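Local coordinates for MPN domain-containing protein (Archaeoglobus fulgidus, PDB 1OI0), which binds zinc through a JAB1/MPN domain and is probably a metallopeptidase, at residues S85-T88 / Y93-I96; C108-R111 / E115-L118. One frame throughout, in Å; residues are numbered along the deposited sequence.

Interaction 1: residues S85-T88 / Y93-I96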
ATOM      1  N   SER A  85       1.820 -10.455   9.894  1.00 16.56           N
ATOM      2  CA  SER A  85       0.714 -10.549  10.843  1.00 18.96           C
ATOM      3  C   SER A  85      -0.326  -9.461  10.568  1.00 23.21           C
ATOM      4  O   SER A  85      -1.511  -9.638  10.853  1.00 29.61           O
ATOM      5  CB  SER A  85       1.219 -10.454  12.292  1.00 20.40           C
ATOM      6  OG  SER A  85       1.722  -9.166  12.597  1.00 24.80           O
ATOM      7  N   LEU A  86       0.123  -8.334  10.020  1.00 18.97           N
ATOM      8  CA  LEU A  86      -0.777  -7.239   9.679  1.00 20.19           C
ATOM      9  C   LEU A  86      -1.581  -7.636   8.438  1.00 20.29           C
ATOM     10  O   LEU A  86      -2.799  -7.462   8.384  1.00 23.62           O
ATOM     11  CB  LEU A  86       0.020  -5.962   9.376  1.00 17.77           C
ATOM     12  CG  LEU A  86      -0.789  -4.831   8.724  1.00 20.55           C
ATOM     13  CD1 LEU A  86      -1.811  -4.285   9.720  1.00 21.46           C
ATOM     14  CD2 LEU A  86       0.142  -3.721   8.261  1.00 21.77           C
ATOM     15  N   PHE A  87      -0.885  -8.190   7.450  1.00 21.09           N
ATOM     16  CA  PHE A  87      -1.510  -8.601   6.197  1.00 19.32           C
ATOM     17  C   PHE A  87      -2.636  -9.618   6.386  1.00 22.90           C
ATOM     18  O   PHE A  87      -3.650  -9.565   5.693  1.00 24.67           O
ATOM     19  CB  PHE A  87      -0.459  -9.191   5.253  1.00 21.14           C
ATOM     20  CG  PHE A  87       0.632  -8.229   4.862  1.00 16.86           C
ATOM     21  CD1 PHE A  87       0.594  -6.897   5.267  1.00 20.34           C
ATOM     22  CD2 PHE A  87       1.692  -8.657   4.070  1.00 18.50           C
ATOM     23  CE1 PHE A  87       1.592  -6.007   4.887  1.00 19.40           C
ATOM     24  CE2 PHE A  87       2.698  -7.770   3.684  1.00 20.45           C
ATOM     25  CZ  PHE A  87       2.645  -6.442   4.097  1.00 16.22           C
ATOM     26  N   THR A  88      -2.459 -10.535   7.330  1.00 22.85           N
ATOM     27  CA  THR A  88      -3.452 -11.580   7.578  1.00 23.22           C
ATOM     28  C   THR A  88      -4.720 -11.141   8.307  1.00 26.89           C
ATOM     29  O   THR A  88      -5.748 -11.810   8.214  1.00 25.13           O
ATOM     30  CB  THR A  88      -2.842 -12.741   8.389  1.00 24.91           C
ATOM     31  OG1 THR A  88      -2.480 -12.275   9.694  1.00 32.17           O
ATOM     32  CG2 THR A  88      -1.609 -13.284   7.698  1.00 27.98           C
ATOM     33  N   TYR A  93      -4.962  -7.236  -0.400  1.00 19.71           N
ATOM     34  CA  TYR A  93      -3.702  -6.698  -0.893  1.00 19.89           C
ATOM     35  C   TYR A  93      -3.026  -5.742   0.066  1.00 16.35           C
ATOM     36  O   TYR A  93      -3.683  -4.966   0.754  1.00 19.18           O
ATOM     37  CB  TYR A  93      -3.944  -5.985  -2.218  1.00 22.48           C
ATOM     38  CG  TYR A  93      -4.630  -6.867  -3.229  1.00 25.78           C
ATOM     39  CD1 TYR A  93      -3.929  -7.870  -3.892  1.00 25.38           C
ATOM     40  CD2 TYR A  93      -5.990  -6.728  -3.488  1.00 23.99           C
ATOM     41  CE1 TYR A  93      -4.566  -8.717  -4.792  1.00 26.23           C
ATOM     42  CE2 TYR A  93      -6.639  -7.571  -4.385  1.00 27.37           C
ATOM     43  CZ  TYR A  93      -5.918  -8.560  -5.032  1.00 29.12           C
ATOM     44  OH  TYR A  93      -6.548  -9.392  -5.923  1.00 30.29           O
ATOM     45  N   HIS A  94      -1.701  -5.800   0.094  1.00 18.71           N
ATOM     46  CA  HIS A  94      -0.935  -4.937   0.976  1.00 18.44           C
ATOM     47  C   HIS A  94       0.318  -4.405   0.307  1.00 15.83           C
ATOM     48  O   HIS A  94       1.201  -5.160  -0.091  1.00 19.89           O
ATOM     49  CB  HIS A  94      -0.588  -5.695   2.258  1.00 19.16           C
ATOM     50  CG  HIS A  94      -1.791  -6.202   2.991  1.00 16.19           C
ATOM     51  ND1 HIS A  94      -2.361  -7.429   2.726  1.00 23.33           N
ATOM     52  CD2 HIS A  94      -2.573  -5.618   3.929  1.00 16.87           C
ATOM     53  CE1 HIS A  94      -3.442  -7.578   3.469  1.00 18.26           C
ATOM     54  NE2 HIS A  94      -3.594  -6.494   4.207  1.00 23.08           N
ATOM     55  N   ILE A  95       0.382  -3.084   0.184  1.00 17.58           N
ATOM     56  CA  ILE A  95       1.516  -2.431  -0.449  1.00 16.64           C
ATOM     57  C   ILE A  95       2.518  -1.889   0.563  1.00 13.43           C
ATOM     58  O   ILE A  95       2.143  -1.406   1.627  1.00 14.76           O
ATOM     59  CB  ILE A  95       1.048  -1.247  -1.321  1.00 19.18           C
ATOM     60  CG1 ILE A  95       0.156  -1.758  -2.453  1.00 20.74           C
ATOM     61  CG2 ILE A  95       2.252  -0.475  -1.859  1.00 18.97           C
ATOM     62  CD1 ILE A  95      -0.494  -0.647  -3.255  1.00 20.23           C
ATOM     63  N   ILE A  96       3.792  -2.008   0.228  1.00 15.42           N
ATOM     64  CA  ILE A  96       4.849  -1.446   1.060  1.00 15.97           C
ATOM     65  C   ILE A  96       5.645  -0.529   0.146  1.00 17.10           C
ATOM     66  O   ILE A  96       6.043  -0.931  -0.951  1.00 18.05           O
ATOM     67  CB  ILE A  96       5.827  -2.511   1.612  1.00 15.39           C
ATOM     68  CG1 ILE A  96       5.107  -3.441   2.590  1.00 16.61           C
ATOM     69  CG2 ILE A  96       7.000  -1.816   2.321  1.00 16.70           C
ATOM     70  CD1 ILE A  96       6.017  -4.480   3.210  1.00 19.01           C
TER
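His-94 of strand 93-98 lies against Phe-87 of helix 81-89, the two elements being the helix and the second strand of a beta-alpha-beta unit whose first strand is 64-72, within the JAB1/MPN fold. Phe-87 and His-94 give the closest pair of CA atoms between the two segments, 6.4 Å apart. Along the strand, Tyr-93 turns from the helix, and its backbone bonds to Phe-66 of strand 64-72. At His-94 the side chain points to the helix. Its ring is nearly parallel to that of Phe-87, with planes at 12°, but the centroids are 4.6 Å apart and little of one ring lies over the other. Instead, a carbon stands over one face of each: CA of Phe-87 sits 3.6 Å from the His-94 ring centroid, and CB of His-94 sits 3.5 Å from the Phe-87 ring centroid, two reciprocal CH-pi contacts. With both CG atoms anti to their own carbonyl carbons (chi1 -61° for Phe-87, -58° for His-94), the side chains run past each other in opposite senses, which lays each ring over that carbon of the other residue. NE2 of His-94 is hydrogen-bonded to the carbonyl of Phe-90, just beyond the segment, which helps to fix the ring's rotation, whereas the buried ND1 has no polar partner in the model. Ile-95 turns to the other side of the sheet. Ile-96 swings its end back to the helix and also touches the zinc ligand His-70, so the apolar cluster reaches the edge of the metal site. There CD1 of Ile-96 meets CZ of Phe-87 at 4.0 Å, near the plane of the ring and at its edge.

Interaction 2: residues C108-R111 / E115-L118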
ATOM      1  N   CYS A 108       3.716  -4.971  -3.864  1.00 16.96           N
ATOM      2  CA  CYS A 108       2.432  -5.396  -3.322  1.00 19.67           C
ATOM      3  C   CYS A 108       2.490  -6.869  -2.932  1.00 16.54           C
ATOM      4  O   CYS A 108       3.163  -7.670  -3.585  1.00 19.89           O
ATOM      5  CB  CYS A 108       1.316  -5.174  -4.352  1.00 20.82           C
ATOM      6  SG  CYS A 108      -0.365  -5.380  -3.707  1.00 21.40           S
ATOM      7  N   TYR A 109       1.780  -7.211  -1.863  1.00 18.86           N
ATOM      8  CA  TYR A 109       1.735  -8.579  -1.355  1.00 18.98           C
ATOM      9  C   TYR A 109       0.298  -8.993  -1.066  1.00 17.36           C
ATOM     10  O   TYR A 109      -0.579  -8.146  -0.903  1.00 19.19           O
ATOM     11  CB  TYR A 109       2.560  -8.691  -0.063  1.00 20.08           C
ATOM     12  CG  TYR A 109       3.976  -8.184  -0.196  1.00 17.40           C
ATOM     13  CD1 TYR A 109       4.279  -6.832  -0.012  1.00 18.36           C
ATOM     14  CD2 TYR A 109       5.009  -9.046  -0.565  1.00 17.43           C
ATOM     15  CE1 TYR A 109       5.572  -6.357  -0.197  1.00 18.90           C
ATOM     16  CE2 TYR A 109       6.301  -8.582  -0.757  1.00 20.25           C
ATOM     17  CZ  TYR A 109       6.577  -7.233  -0.570  1.00 18.41           C
ATOM     18  OH  TYR A 109       7.855  -6.768  -0.763  1.00 23.57           O
ATOM     19  N   ASN A 110       0.054 -10.300  -1.012  1.00 23.75           N
ATOM     20  CA  ASN A 110      -1.284 -10.795  -0.716  1.00 20.25           C
ATOM     21  C   ASN A 110      -1.442 -10.969   0.795  1.00 24.19           C
ATOM     22  O   ASN A 110      -0.535 -10.635   1.561  1.00 22.10           O
ATOM     23  CB  ASN A 110      -1.552 -12.126  -1.435  1.00 23.57           C
ATOM     24  CG  ASN A 110      -0.474 -13.159  -1.183  1.00 24.69           C
ATOM     25  OD1 ASN A 110       0.069 -13.251  -0.086  1.00 25.58           O
ATOM     26  ND2 ASN A 110      -0.169 -13.959  -2.202  1.00 31.55           N
ATOM     27  N   ARG A 111      -2.590 -11.487   1.221  1.00 22.97           N
ATOM     28  CA  ARG A 111      -2.861 -11.674   2.644  1.00 26.63           C
ATOM     29  C   ARG A 111      -1.869 -12.620   3.314  1.00 29.01           C
ATOM     30  O   ARG A 111      -1.790 -12.676   4.543  1.00 30.09           O
ATOM     31  CB  ARG A 111      -4.295 -12.189   2.834  1.00 26.90           C
ATOM     32  CG  ARG A 111      -4.731 -12.358   4.282  1.00 36.33           C
ATOM     33  CD  ARG A 111      -6.200 -12.744   4.364  1.00 41.51           C
ATOM     34  NE  ARG A 111      -6.614 -13.082   5.724  1.00 47.37           N
ATOM     35  CZ  ARG A 111      -6.203 -14.160   6.387  1.00 48.45           C
ATOM     36  NH1 ARG A 111      -5.367 -15.016   5.817  1.00 50.20           N
ATOM     37  NH2 ARG A 111      -6.631 -14.384   7.621  1.00 51.90           N
ATOM     38  N   GLU A 115       4.506 -11.812  -2.842  1.00 25.02           N
ATOM     39  CA  GLU A 115       4.467 -10.689  -3.768  1.00 26.09           C
ATOM     40  C   GLU A 115       3.521 -10.967  -4.928  1.00 23.41           C
ATOM     41  O   GLU A 115       3.578 -12.025  -5.550  1.00 26.30           O
ATOM     42  CB  GLU A 115       5.859 -10.388  -4.320  1.00 27.88           C
ATOM     43  CG  GLU A 115       5.934  -9.066  -5.077  1.00 28.69           C
ATOM     44  CD  GLU A 115       7.328  -8.759  -5.586  1.00 34.34           C
ATOM     45  OE1 GLU A 115       8.288  -8.866  -4.795  1.00 36.03           O
ATOM     46  OE2 GLU A 115       7.465  -8.406  -6.776  1.00 37.43           O
ATOM     47  N   VAL A 116       2.652 -10.006  -5.213  1.00 23.62           N
ATOM     48  CA  VAL A 116       1.694 -10.141  -6.303  1.00 21.86           C
ATOM     49  C   VAL A 116       1.733  -8.879  -7.153  1.00 22.97           C
ATOM     50  O   VAL A 116       2.216  -7.837  -6.711  1.00 23.71           O
ATOM     51  CB  VAL A 116       0.261 -10.344  -5.772  1.00 22.26           C
ATOM     52  CG1 VAL A 116       0.182 -11.626  -4.955  1.00 21.40           C
ATOM     53  CG2 VAL A 116      -0.157  -9.150  -4.937  1.00 21.38           C
ATOM     54  N   GLU A 117       1.222  -8.970  -8.376  1.00 21.41           N
ATOM     55  CA  GLU A 117       1.226  -7.821  -9.265  1.00 21.00           C
ATOM     56  C   GLU A 117       0.031  -6.895  -9.072  1.00 22.07           C
ATOM     57  O   GLU A 117      -1.025  -7.291  -8.572  1.00 22.34           O
ATOM     58  CB  GLU A 117       1.225  -8.266 -10.731  1.00 22.47           C
ATOM     59  CG  GLU A 117       2.338  -9.204 -11.161  1.00 20.73           C
ATOM     60  CD  GLU A 117       2.232  -9.544 -12.637  1.00 23.13           C
ATOM     61  OE1 GLU A 117       1.191  -9.203 -13.240  1.00 25.31           O
ATOM     62  OE2 GLU A 117       3.170 -10.153 -13.192  1.00 22.12           O
ATOM     63  N   LEU A 118       0.226  -5.649  -9.476  1.00 20.52           N
ATOM     64  CA  LEU A 118      -0.817  -4.640  -9.463  1.00 22.51           C
ATOM     65  C   LEU A 118      -0.659  -3.959 -10.809  1.00 23.12           C
ATOM     66  O   LEU A 118       0.408  -3.423 -11.110  1.00 24.22           O
ATOM     67  CB  LEU A 118      -0.611  -3.605  -8.356  1.00 23.50           C
ATOM     68  CG  LEU A 118      -1.036  -3.958  -6.933  1.00 21.86           C
ATOM     69  CD1 LEU A 118      -0.943  -2.702  -6.074  1.00 20.13           C
ATOM     70  CD2 LEU A 118      -2.463  -4.497  -6.922  1.00 19.57           C
TER
HETATM   71  O   HOH W   1       4.494  -6.081  -6.414  1.00 25.10           O
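Cys-108, on the strand 106-110 arm of a short antiparallel beta hairpin, packs against Leu-118, just past strand 115-116. With SG anti to the backbone N (chi1 -170°), the thiol reaches Leu-118, whose CG and CD1 both lie 3.6 Å from SG. Val-116 approaches the same sulfur more loosely through CG2, while its CG1 lies 3.6 Å from ND2 of Asn-110, the two side chains crossing at about a right angle. OD1 of Asn-110 is bonded to the backbone N atoms of Lys-112 and Glu-114, which holds the amide in the turn. On the other side of the hairpin, CD2 of Tyr-109 comes 3.6 Å from N of Glu-115, which lies oblique to the ring, and CE2 is 4.0 Å from CB of Glu-115. Were Leu-118 an alanine, the sulfur of Cys-108 would probably lose its nearer apolar neighbour and a gap would open beside it. One direct backbone bond crosses between the segments, Val-116 N to Cys-108 O at 2.9 Å (164° at the hydrogen). The return link, Cys-108 N to Val-116 O, runs through a water, consistent with segments that diverge here (end-to-end directions 114° apart) and are held by one direct bond, a water bridge and apolar contacts.

How the interactions relate
Interaction 1 is buried and close to the zinc site, whereas interaction 2 is only partly buried, with the exposed Glu-115 among its touching residues. They share no element, but strands 93-98 and 106-110 are neighbours in one sheet, and His-94 O to Tyr-109 N, at 2.8 Å, is a probable hydrogen bond between them. Packing continues on both sides of that sheet: Ile-95 meets Leu-118, while Phe-87 and Ile-96 touch Tyr-109. The chemistry follows the position. Helix against sheet at 85-88 / 93-96 depends on rings and CH-pi contacts, while the hairpin at 108-111 / 115-118 ends the sheet within this chain and combines backbone, water-mediated and apolar contacts.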